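Local structure of Proline/betaine transporter, RALF (Rickettsia prowazekii str. Madrid E, 4D7R) at residues A50-W55 with Q61-E66; I70-K75 with E99-Q104; F105-K110 with E137-H142. The protein probably acts as a guanine-nucleotide exchange factor through its Sec7 domain, here fused in an engineered chimera to the capping domain of a Legionella relative. One frame throughout, in Å; residues are numbered along the deposited sequence. Where two conformers were deposited one is given.

Interaction 1. Residues A50-W55 with Q61-E66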
# COMPACT_ATOMS: atom_id res chain seq x y z
N ALA A 50 11.62 -14.96 9.75
CA ALA A 50 11.66 -16.11 10.68
C ALA A 50 13.08 -16.32 11.23
O ALA A 50 13.24 -16.59 12.43
CB ALA A 50 11.18 -17.37 9.98
N ARG A 51 14.10 -16.20 10.37
CA ARG A 51 15.50 -16.35 10.78
C ARG A 51 15.95 -15.24 11.72
O ARG A 51 16.70 -15.54 12.63
CB ARG A 51 16.45 -16.50 9.58
CG ARG A 51 17.94 -16.77 9.94
CD ARG A 51 18.19 -17.93 10.92
NE ARG A 51 19.58 -17.92 11.39
CZ ARG A 51 19.97 -18.07 12.66
NH1 ARG A 51 19.07 -18.28 13.62
NH2 ARG A 51 21.25 -18.04 12.97
N ILE A 52 15.48 -13.98 11.51
CA ILE A 52 15.81 -12.86 12.40
C ILE A 52 15.16 -13.15 13.76
O ILE A 52 15.79 -12.93 14.80
CB ILE A 52 15.36 -11.45 11.85
CG1 ILE A 52 16.04 -11.11 10.51
CG2 ILE A 52 15.62 -10.36 12.90
CD1 ILE A 52 15.44 -9.92 9.74
N LYS A 53 13.90 -13.64 13.74
CA LYS A 53 13.16 -14.04 14.95
C LYS A 53 13.96 -15.14 15.65
O LYS A 53 14.29 -15.00 16.82
CB LYS A 53 11.75 -14.56 14.60
CG LYS A 53 10.75 -13.46 14.24
CD LYS A 53 9.42 -14.02 13.74
CE LYS A 53 8.40 -12.93 13.56
NZ LYS A 53 7.87 -12.44 14.87
N LYS A 54 14.34 -16.20 14.89
CA LYS A 54 15.13 -17.34 15.38
C LYS A 54 16.46 -16.89 16.00
O LYS A 54 16.77 -17.28 17.12
CB LYS A 54 15.37 -18.36 14.24
CG LYS A 54 16.06 -19.66 14.70
CD LYS A 54 16.52 -20.50 13.51
CE LYS A 54 17.35 -21.71 13.91
NZ LYS A 54 18.68 -21.33 14.47
N TRP A 55 17.25 -16.08 15.31
CA TRP A 55 18.51 -15.56 15.83
C TRP A 55 18.36 -14.68 17.00
O TRP A 55 19.12 -14.79 17.88
CB TRP A 55 19.28 -14.85 14.75
CG TRP A 55 20.68 -14.28 15.06
CD1 TRP A 55 21.89 -14.88 14.80
CD2 TRP A 55 21.00 -13.01 15.60
NE1 TRP A 55 22.90 -14.08 15.15
CE2 TRP A 55 22.39 -12.92 15.65
CE3 TRP A 55 20.24 -11.94 16.03
CZ2 TRP A 55 23.03 -11.80 16.13
CZ3 TRP A 55 20.89 -10.85 16.51
CH2 TRP A 55 22.26 -10.79 16.55
N GLN A 61 18.28 -11.08 21.58
CA GLN A 61 18.23 -9.75 20.94
C GLN A 61 16.82 -9.31 20.64
O GLN A 61 15.90 -10.12 20.72
CB GLN A 61 19.14 -9.71 19.68
CG GLN A 61 20.63 -10.05 19.97
CD GLN A 61 21.30 -9.09 20.94
OE1 GLN A 61 21.25 -7.86 20.78
NE2 GLN A 61 21.94 -9.62 21.96
N ASP A 62 16.63 -8.02 20.27
CA ASP A 62 15.32 -7.45 19.93
C ASP A 62 15.03 -7.59 18.44
O ASP A 62 15.66 -6.93 17.61
CB ASP A 62 15.27 -5.98 20.38
CG ASP A 62 14.05 -5.18 19.94
OD1 ASP A 62 13.00 -5.79 19.66
OD2 ASP A 62 14.14 -3.95 19.90
N PHE A 63 14.02 -8.41 18.13
CA PHE A 63 13.57 -8.71 16.78
C PHE A 63 13.19 -7.44 16.04
O PHE A 63 13.59 -7.28 14.88
CB PHE A 63 12.41 -9.74 16.81
CG PHE A 63 11.59 -9.76 15.54
CD1 PHE A 63 12.13 -10.24 14.35
CD2 PHE A 63 10.32 -9.19 15.51
CE1 PHE A 63 11.38 -10.20 13.17
CE2 PHE A 63 9.59 -9.12 14.32
CZ PHE A 63 10.12 -9.64 13.16
N ILE A 64 12.46 -6.53 16.69
CA ILE A 64 12.02 -5.28 16.04
C ILE A 64 13.21 -4.44 15.56
O ILE A 64 13.29 -4.11 14.38
CB ILE A 64 11.01 -4.49 16.91
CG1 ILE A 64 9.75 -5.36 17.24
CG2 ILE A 64 10.63 -3.14 16.24
CD1 ILE A 64 8.94 -5.95 16.00
N ALA A 65 14.13 -4.10 16.49
CA ALA A 65 15.29 -3.27 16.19
C ALA A 65 16.18 -3.89 15.13
O ALA A 65 16.57 -3.19 14.20
CB ALA A 65 16.09 -3.00 17.46
N GLU A 66 16.46 -5.21 15.25
CA GLU A 66 17.30 -5.93 14.30
C GLU A 66 16.71 -5.93 12.89
O GLU A 66 17.46 -5.71 11.94
CB GLU A 66 17.61 -7.37 14.77
CG GLU A 66 18.68 -8.07 13.95
CD GLU A 66 20.01 -7.35 13.81
OE1 GLU A 66 20.42 -6.64 14.75
OE2 GLU A 66 20.67 -7.54 12.76

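Interaction 2. Residues I70-K75 with E99-Q104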
# COMPACT_ATOMS: atom_id res chain seq x y z
N ILE A 70 18.55 -4.22 9.66
CA ILE A 70 18.87 -4.95 8.42
C ILE A 70 18.26 -4.24 7.19
O ILE A 70 18.98 -4.00 6.21
CB ILE A 70 18.49 -6.44 8.55
CG1 ILE A 70 19.36 -7.15 9.62
CG2 ILE A 70 18.53 -7.18 7.20
CD1 ILE A 70 19.06 -8.66 9.84
N PHE A 71 16.95 -3.85 7.27
CA PHE A 71 16.26 -3.17 6.18
C PHE A 71 16.98 -1.89 5.77
O PHE A 71 17.19 -1.63 4.59
CB PHE A 71 14.78 -2.89 6.55
CG PHE A 71 13.77 -4.03 6.55
CD1 PHE A 71 14.16 -5.33 6.24
CD2 PHE A 71 12.42 -3.78 6.80
CE1 PHE A 71 13.22 -6.37 6.22
CE2 PHE A 71 11.48 -4.82 6.78
CZ PHE A 71 11.89 -6.10 6.50
N TYR A 72 17.42 -1.13 6.77
CA TYR A 72 18.08 0.14 6.54
C TYR A 72 19.51 -0.01 6.01
O TYR A 72 19.87 0.61 5.00
CB TYR A 72 18.08 0.94 7.84
CG TYR A 72 18.62 2.34 7.67
CD1 TYR A 72 17.87 3.33 7.05
CD2 TYR A 72 19.92 2.66 8.08
CE1 TYR A 72 18.37 4.62 6.87
CE2 TYR A 72 20.45 3.93 7.88
CZ TYR A 72 19.66 4.91 7.29
OH TYR A 72 20.16 6.17 7.11
N GLU A 73 20.33 -0.77 6.73
CA GLU A 73 21.76 -0.98 6.39
C GLU A 73 21.95 -1.85 5.16
O GLU A 73 22.92 -1.66 4.44
CB GLU A 73 22.49 -1.60 7.59
CG GLU A 73 22.49 -0.72 8.83
CD GLU A 73 23.26 -1.27 10.02
OE1 GLU A 73 23.54 -2.49 10.06
OE2 GLU A 73 23.52 -0.49 10.96
N GLU A 74 21.06 -2.83 4.92
CA GLU A 74 21.24 -3.73 3.78
C GLU A 74 20.36 -3.39 2.57
O GLU A 74 20.08 -4.26 1.75
CB GLU A 74 21.12 -5.21 4.20
CG GLU A 74 22.12 -5.59 5.29
CD GLU A 74 23.57 -5.33 4.92
OE1 GLU A 74 23.96 -5.67 3.78
OE2 GLU A 74 24.30 -4.77 5.78
N LYS A 75 19.96 -2.11 2.47
CA LYS A 75 19.14 -1.56 1.38
C LYS A 75 19.60 -2.09 0.01
O LYS A 75 18.82 -2.72 -0.67
CB LYS A 75 19.19 -0.02 1.38
CG LYS A 75 18.45 0.61 0.20
CD LYS A 75 18.89 2.05 -0.05
CE LYS A 75 18.24 2.64 -1.27
NZ LYS A 75 18.51 4.10 -1.36
N GLU A 99 8.23 1.88 12.58
CA GLU A 99 8.62 2.92 13.51
C GLU A 99 10.14 2.90 13.77
O GLU A 99 10.77 3.96 13.67
CB GLU A 99 7.83 2.82 14.82
CG GLU A 99 8.07 4.05 15.68
CD GLU A 99 7.40 4.10 17.03
OE1 GLU A 99 6.49 3.28 17.30
OE2 GLU A 99 7.77 4.99 17.83
N SER A 100 10.73 1.71 14.00
CA SER A 100 12.17 1.54 14.22
C SER A 100 12.98 1.88 12.93
O SER A 100 14.08 2.46 13.01
CB SER A 100 12.46 0.13 14.72
OG SER A 100 13.81 -0.01 15.14
N PHE A 101 12.43 1.52 11.76
CA PHE A 101 13.10 1.74 10.47
C PHE A 101 13.22 3.24 10.22
O PHE A 101 14.30 3.74 9.94
CB PHE A 101 12.33 1.03 9.33
CG PHE A 101 12.81 1.34 7.94
CD1 PHE A 101 13.89 0.65 7.39
CD2 PHE A 101 12.21 2.35 7.18
CE1 PHE A 101 14.37 0.98 6.12
CE2 PHE A 101 12.68 2.65 5.89
CZ PHE A 101 13.76 1.98 5.38
N THR A 102 12.11 3.96 10.38
CA THR A 102 12.12 5.39 10.17
C THR A 102 13.09 6.08 11.13
O THR A 102 13.78 7.00 10.70
CB THR A 102 10.69 5.92 10.15
OG1 THR A 102 10.00 5.16 9.15
CG2 THR A 102 10.63 7.37 9.75
N LYS A 103 13.23 5.56 12.37
CA LYS A 103 14.14 6.11 13.38
C LYS A 103 15.62 6.04 13.00
O LYS A 103 16.40 6.89 13.44
CB LYS A 103 13.86 5.54 14.78
CG LYS A 103 12.74 6.32 15.48
CD LYS A 103 12.27 5.66 16.78
CE LYS A 103 11.28 6.51 17.54
NZ LYS A 103 10.01 6.73 16.79
N GLN A 104 16.00 5.10 12.10
CA GLN A 104 17.37 4.96 11.58
C GLN A 104 17.80 6.22 10.79
O GLN A 104 18.99 6.53 10.70
CB GLN A 104 17.44 3.74 10.65
CG GLN A 104 17.29 2.37 11.35
CD GLN A 104 18.60 1.83 11.87
OE1 GLN A 104 19.69 2.33 11.56
NE2 GLN A 104 18.53 0.84 12.74
O HOH W 1 22.47 2.06 11.11

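Interaction 3. Residues F105-K110 with E137-H142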
# COMPACT_ATOMS: atom_id res chain seq x y z
N PHE A 105 16.84 6.91 10.17
CA PHE A 105 17.15 8.12 9.39
C PHE A 105 17.45 9.31 10.30
O PHE A 105 16.72 9.56 11.25
CB PHE A 105 15.97 8.50 8.48
CG PHE A 105 15.69 7.54 7.35
CD1 PHE A 105 15.00 6.34 7.59
CD2 PHE A 105 16.08 7.83 6.05
CE1 PHE A 105 14.71 5.47 6.54
CE2 PHE A 105 15.80 6.94 5.01
CZ PHE A 105 15.09 5.79 5.25
N ASP A 106 18.50 10.05 9.98
CA ASP A 106 18.83 11.26 10.72
C ASP A 106 18.29 12.45 9.89
O ASP A 106 18.81 12.75 8.82
CB ASP A 106 20.35 11.37 10.94
CG ASP A 106 20.78 12.64 11.66
OD1 ASP A 106 19.95 13.21 12.42
OD2 ASP A 106 21.94 13.06 11.47
N PHE A 107 17.19 13.06 10.35
CA PHE A 107 16.56 14.18 9.66
C PHE A 107 16.78 15.48 10.43
O PHE A 107 16.16 16.49 10.09
CB PHE A 107 15.04 13.93 9.51
CG PHE A 107 14.64 12.81 8.58
CD1 PHE A 107 15.37 12.54 7.43
CD2 PHE A 107 13.49 12.07 8.82
CE1 PHE A 107 14.98 11.51 6.56
CE2 PHE A 107 13.09 11.07 7.94
CZ PHE A 107 13.83 10.80 6.81
N LYS A 108 17.66 15.46 11.46
CA LYS A 108 17.94 16.61 12.33
C LYS A 108 18.59 17.72 11.54
O LYS A 108 19.63 17.50 10.91
CB LYS A 108 18.82 16.20 13.53
CG LYS A 108 18.14 15.22 14.50
CD LYS A 108 18.95 14.98 15.80
CE LYS A 108 20.23 14.18 15.64
NZ LYS A 108 19.98 12.78 15.22
N GLU A 109 17.95 18.89 11.50
CA GLU A 109 18.43 20.06 10.75
C GLU A 109 18.59 19.77 9.26
O GLU A 109 19.37 20.44 8.58
CB GLU A 109 19.74 20.63 11.36
CG GLU A 109 19.59 21.07 12.80
CD GLU A 109 20.89 21.55 13.43
OE1 GLU A 109 21.95 20.93 13.19
OE2 GLU A 109 20.83 22.55 14.17
N LYS A 110 17.84 18.76 8.74
CA LYS A 110 17.88 18.41 7.34
C LYS A 110 16.74 19.13 6.64
O LYS A 110 15.72 19.43 7.26
CB LYS A 110 17.77 16.88 7.11
CG LYS A 110 18.90 16.03 7.67
CD LYS A 110 20.30 16.44 7.22
CE LYS A 110 21.35 15.80 8.10
NZ LYS A 110 22.65 16.51 8.00
N GLU A 137 2.85 8.61 6.69
CA GLU A 137 2.62 9.04 8.07
C GLU A 137 3.86 8.80 8.93
O GLU A 137 4.20 9.66 9.76
CB GLU A 137 1.38 8.34 8.67
CG GLU A 137 0.92 8.97 9.98
CD GLU A 137 -0.11 8.20 10.78
OE1 GLU A 137 -0.96 7.52 10.16
OE2 GLU A 137 -0.12 8.35 12.02
N SER A 138 4.59 7.68 8.69
CA SER A 138 5.83 7.36 9.42
C SER A 138 6.91 8.41 9.17
O SER A 138 7.53 8.89 10.14
CB SER A 138 6.34 5.96 9.06
OG SER A 138 7.46 5.67 9.89
N PHE A 139 7.04 8.86 7.91
CA PHE A 139 8.01 9.88 7.53
C PHE A 139 7.71 11.19 8.29
O PHE A 139 8.60 11.73 8.95
CB PHE A 139 8.02 10.14 6.00
CG PHE A 139 8.77 11.42 5.72
CD1 PHE A 139 10.16 11.46 5.78
CD2 PHE A 139 8.09 12.62 5.53
CE1 PHE A 139 10.85 12.68 5.64
CE2 PHE A 139 8.78 13.84 5.41
CZ PHE A 139 10.15 13.86 5.45
N GLY A 140 6.48 11.69 8.14
CA GLY A 140 6.07 12.95 8.76
C GLY A 140 6.31 13.02 10.26
O GLY A 140 6.95 13.95 10.76
N THR A 141 5.83 12.01 10.99
CA THR A 141 6.03 11.93 12.42
C THR A 141 7.52 12.02 12.83
O THR A 141 7.86 12.80 13.73
CB THR A 141 5.31 10.69 12.97
OG1 THR A 141 3.91 10.87 12.73
CG2 THR A 141 5.55 10.48 14.49
N HIS A 142 8.38 11.24 12.17
CA HIS A 142 9.80 11.24 12.52
C HIS A 142 10.51 12.54 12.14
O HIS A 142 11.36 13.02 12.92
CB HIS A 142 10.53 10.00 11.95
CG HIS A 142 12.00 9.96 12.29
ND1 HIS A 142 12.44 9.86 13.61
CD2 HIS A 142 13.08 10.00 11.47
CE1 HIS A 142 13.76 9.84 13.54
NE2 HIS A 142 14.20 9.96 12.28

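Interaction 1. Residues A50-W55 with Q61-E66
Lys53 lies across one face of the Phe63 ring and touches it at two levels of its chain. Near the root, CG of Lys53 sits over the rim of the ring, 3.5 Å from Phe63 CE1, in a CH-pi contact. Further out the lysine bends at its last torsion (chi4 -75°), and this turn carries NZ back over the ring, 4.1 Å from the Phe63 centroid and 24° off the ring normal, a cation-pi geometry. The ammonium is not left to the ring alone, because it also forms a salt bridge with Asp93 at the start of helix 92-103. The CG2 branch of Ile52 comes 3.8 Å from Phe63 CD1, oblique to the ring plane, although the side chains themselves cross at about a right angle. The same methyl also packs against the CB and CG of Glu66, one helical turn beyond Phe63. These residues join two consecutive helices of the Sec7 domain, 45-58 and 63-73, which follow each other in its all-helical fold through a short connection. Asp62 caps the second helix, its two carboxylate oxygens accepting weak bonds from the backbone N of Ile64 and of Ala65. At the connection end, the six-membered part of the Trp55 indole meets the aliphatic part of Gln61, with Trp55 CZ3 3.6 Å from Gln61 CG. The indole and amide planes stand 60° apart, and the amide nitrogen of Gln61 bonds to Asn59 O in the connection. Leu33 of helix 31-43 touches both Trp55 and Glu66.

Interaction 2. Residues I70-K75 with E99-Q104
Tyr72 turns one ring face to the aliphatic root of Gln104 in a CH-pi contact. Gln104 CB lies 3.6 Å from the Tyr72 centroid and only 16° off the ring normal. With CG of Tyr72 set opposite its backbone N (chi1 -174°), the ring extends across to the glutamine; the bend of Gln104 at chi2 brings its amide over the CD2 rim of the same face, OE1 3.5 Å from Tyr72 CD2, the two planes 29° apart. Apolar packing comes next: Phe71 CB approaches the Phe101 ring obliquely, 3.7 Å from CD1, while Phe101 CE1 sits at the edge of the Tyr72 ring, 4.1 Å from Tyr72 CB. Both segments belong to the Sec7 domain, where the C-terminal end of helix 63-73 packs against that of helix 92-103. Phe105, just beyond, meets the rings of Tyr72 and Phe101 edge-to-face. Polar links across the pair are indirect. One water lies 2.8 Å from Glu73 OE2 and 2.8 Å from Gln104 OE1, in hydrogen-bonding reach of both, and the other oxygen of Glu73, OE1, forms salt bridges with Lys34 and Lys69.

Interaction 3. Residues F105-K110 with E137-H142
The backbone oxygen of Phe105 receives the imidazole N-H of His142, with NE2 2.8 Å from Phe105 O and an N-H...O angle of 161°. The oxygen lies close to the imidazole plane, at the edge of the ring, whereas the donor is tilted 22° from the plane of the carbonyl. His142 reaches out from its helix with an extended first torsion, which brings NE2 to the chain of residues 105-110, which has no regular helix or strand here. Since this bond uses the NE2 proton, a neutral histidine would probably be protonated on that nitrogen. Beside the bond lies an aromatic cluster of Phe107, Phe139 and His142. CD2 of Phe107 comes to 3.4 Å from His142 CD2, and the two rings meet obliquely. Phe139 presents its edge to the face of Phe107 in an offset edge-to-face arrangement, with centroids 5.3 Å apart and planes at 66°; its CE1 is 3.6 Å from Phe107 CE2. The CB of Phe105 covers part of one Phe107 face. At Phe107 the chain enters a type II beta turn that runs to Lys110, closed by a bond of 3.1 Å from Lys110 N to Phe107 O. Lys108, within the turn, reaches back with NZ to Asp106 OD1 in a salt bridge of 2.8 Å, meeting it from above the carboxylate plane. All of this lies in the Sec7 domain, where the connection between helices 92-103 and 112-121 runs against helix 129-146: Ser115 touches Phe107, Leu116 touches Phe139, and Thr102 and Lys103 of helix 92-103 touch His142.

The three contacts follow one another through the Sec7 half of the chimera, and none involves the capping domain. Interactions 1 and 2 share helix 63-73 and touch where Ile52 meets Ile70 and Ser100 meets Ala65; interaction 2 passes to interaction 3 through a probable Thr102-Ser138 hydrogen bond and the ring of Phe105. Interactions 1 and 3 do not touch, their centres about 24 Å apart. Burial differs along the series: the first two are partly buried, and their polar chemistry is a lysine over a ring in one and a bridging water in the other. Interaction 3, whose touching residues are all buried, has the only direct hydrogen bond across a contact.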